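Local coordinates for protein glycosaminoglycan xylosylkinase (PDB 5XOM) that probably phosphorylates a xylose residue of the proteoglycan linker, as a secretory-pathway kinase of the Fam20 family, at residues Thr92-Met97 / Leu191-Lys196. Residues are numbered along the deposited sequence; the frame is centred on the assembly and turned at random.
Sequences TQLKAM and LYCNRK
The loop carrying the C190-C193 disulfide packs here on the loop 87-95, which links the adjacent antiparallel strands 82-86 and 96-100 of the five-stranded sheet. The setting is a Fam20 kinase, with its protein-kinase-like fold. T92 meets Y192, and L94 meets C193. The contact lies at the surface, about 19 Å from the centre of the chain to its own centre.

Y192 meets T92 along one edge of its ring. T92 OG1 sits near the ring plane, 3.2 Å from Y192 CD2 and 3.3 Å from Y192 CE2. With chi1 at 165° the hydroxyl points away from its own backbone N and out to the tyrosine ring edge. T92 O lies 3.6 Å from Y192 CD2. These are van der Waals contacts of polar oxygens with ring carbons. A weak bond from Q93 NE2 also reaches T92 OG1, and Q93 OE1 accepts from the backbone N of D130. A backbone hydrogen bond between L191 and G91 joins the two loops just beside T92.

Just past C193 the chain makes an Asx turn, in which K196 N donates to N194 OD1. N194 ND2 gives a weak bond back to Y192 O.

C193 forms the apolar half of the contact. Its sulfur, tied to C190, rests against the backbone and the aliphatic side chain of L94. L94 is buried and also packs on R114. C193 SG lies 3.8 Å from both L94 CA and L94 CB, and 3.9 Å from L94 CD1.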
loop_
_atom_site.group_PDB
_atom_site.type_symbol
_atom_site.label_atom_id
_atom_site.label_comp_id
_atom_site.label_asym_id
_atom_site.label_seq_id
_atom_site.Cartn_x
_atom_site.Cartn_y
_atom_site.Cartn_z
ATOM N N THR A 92 20.695 23.260 18.840
ATOM C CA THR A 92 21.425 24.347 18.216
ATOM C C THR A 92 20.569 25.186 17.283
ATOM O O THR A 92 20.972 26.299 16.928
ATOM C CB THR A 92 22.593 23.769 17.409
ATOM O OG1 THR A 92 23.111 24.764 16.516
ATOM C CG2 THR A 92 22.116 22.565 16.596
ATOM N N GLN A 93 19.401 24.686 16.894
ATOM C CA GLN A 93 18.626 25.245 15.798
ATOM C C GLN A 93 17.293 25.789 16.287
ATOM O O GLN A 93 16.663 25.214 17.182
ATOM C CB GLN A 93 18.408 24.193 14.716
ATOM C CG GLN A 93 19.707 23.776 14.049
ATOM C CD GLN A 93 20.442 24.951 13.429
ATOM O OE1 GLN A 93 19.853 25.754 12.704
ATOM N NE2 GLN A 93 21.734 25.064 13.721
ATOM N N LEU A 94 16.857 26.895 15.689
ATOM C CA LEU A 94 15.553 27.447 16.026
ATOM C C LEU A 94 14.467 26.593 15.389
ATOM O O LEU A 94 14.497 26.332 14.181
ATOM C CB LEU A 94 15.449 28.897 15.558
ATOM C CG LEU A 94 14.075 29.548 15.702
ATOM C CD1 LEU A 94 13.616 29.448 17.145
ATOM C CD2 LEU A 94 14.149 31.012 15.275
ATOM N N LYS A 95 13.531 26.129 16.206
ATOM C CA LYS A 95 12.390 25.357 15.736
ATOM C C LYS A 95 11.285 25.472 16.776
ATOM O O LYS A 95 11.477 26.037 17.853
ATOM C CB LYS A 95 12.764 23.894 15.490
ATOM C CG LYS A 95 13.128 23.133 16.755
ATOM C CD LYS A 95 13.812 21.814 16.413
ATOM C CE LYS A 95 14.223 21.049 17.662
ATOM N NZ LYS A 95 14.960 19.802 17.309
ATOM N N ALA A 96 10.130 24.907 16.447
ATOM C CA ALA A 96 9.005 24.828 17.359
ATOM C C ALA A 96 8.454 23.409 17.326
ATOM O O ALA A 96 8.805 22.603 16.460
ATOM C CB ALA A 96 7.906 25.842 17.006
ATOM N N MET A 97 7.594 23.098 18.285
ATOM C CA MET A 97 6.923 21.807 18.338
ATOM C C MET A 97 5.420 22.069 18.368
ATOM O O MET A 97 4.943 22.838 19.207
ATOM C CB MET A 97 7.414 21.020 19.562
ATOM C CG MET A 97 6.988 19.561 19.680
ATOM S SD MET A 97 5.215 19.235 19.764
ATOM C CE MET A 97 4.938 19.215 21.523
ATOM N N LEU A 191 20.313 27.075 22.052
ATOM C CA LEU A 191 21.645 27.539 22.450
ATOM C C LEU A 191 22.061 28.791 21.688
ATOM O O LEU A 191 22.563 29.755 22.279
ATOM C CB LEU A 191 22.692 26.452 22.227
ATOM C CG LEU A 191 22.682 25.175 23.054
ATOM C CD1 LEU A 191 23.730 24.206 22.494
ATOM C CD2 LEU A 191 22.885 25.479 24.545
ATOM N N TYR A 192 21.886 28.792 20.366
ATOM C CA TYR A 192 22.279 29.934 19.549
ATOM C C TYR A 192 21.108 30.845 19.236
ATOM O O TYR A 192 21.268 31.808 18.481
ATOM C CB TYR A 192 22.911 29.453 18.244
ATOM C CG TYR A 192 24.117 28.571 18.459
ATOM C CD1 TYR A 192 25.036 28.860 19.444
ATOM C CD2 TYR A 192 24.331 27.450 17.686
ATOM C CE1 TYR A 192 26.139 28.053 19.654
ATOM C CE2 TYR A 192 25.438 26.635 17.895
ATOM C CZ TYR A 192 26.338 26.941 18.880
ATOM O OH TYR A 192 27.441 26.136 19.093
ATOM N N CYS A 193 19.950 30.584 19.832
ATOM C CA CYS A 193 18.777 31.397 19.570
ATOM C C CYS A 193 18.922 32.749 20.257
ATOM O O CYS A 193 19.297 32.823 21.431
ATOM C CB CYS A 193 17.528 30.662 20.051
ATOM S SG CYS A 193 17.035 29.275 18.980
ATOM N N ASN A 194 18.657 33.821 19.516
ATOM C CA ASN A 194 18.681 35.152 20.104
ATOM C C ASN A 194 17.857 36.105 19.255
ATOM O O ASN A 194 17.575 35.850 18.079
ATOM C CB ASN A 194 20.110 35.683 20.266
ATOM C CG ASN A 194 20.792 35.913 18.946
ATOM O OD1 ASN A 194 20.663 36.980 18.346
ATOM N ND2 ASN A 194 21.527 34.912 18.478
ATOM N N ARG A 195 17.511 37.230 19.882
ATOM C CA ARG A 195 16.593 38.209 19.314
ATOM C C ARG A 195 17.099 38.792 17.996
ATOM O O ARG A 195 16.297 39.235 17.166
ATOM C CB ARG A 195 16.356 39.308 20.353
ATOM C CG ARG A 195 15.750 40.599 19.854
ATOM C CD ARG A 195 15.557 41.563 21.015
ATOM N NE ARG A 195 14.372 42.400 20.861
ATOM C CZ ARG A 195 13.249 42.228 21.550
ATOM N NH1 ARG A 195 13.169 41.261 22.456
ATOM N NH2 ARG A 195 12.212 43.030 21.349
ATOM N N LYS A 196 18.409 38.805 17.772
ATOM C CA LYS A 196 18.907 39.365 16.520
ATOM C C LYS A 196 18.858 38.379 15.360
ATOM O O LYS A 196 19.120 38.778 14.221
ATOM C CB LYS A 196 20.347 39.848 16.693
ATOM C CG LYS A 196 20.540 41.070 17.577
ATOM C CD LYS A 196 21.930 41.045 18.208
ATOM C CE LYS A 196 22.650 42.379 18.052
ATOM N NZ LYS A 196 21.830 43.541 18.489
#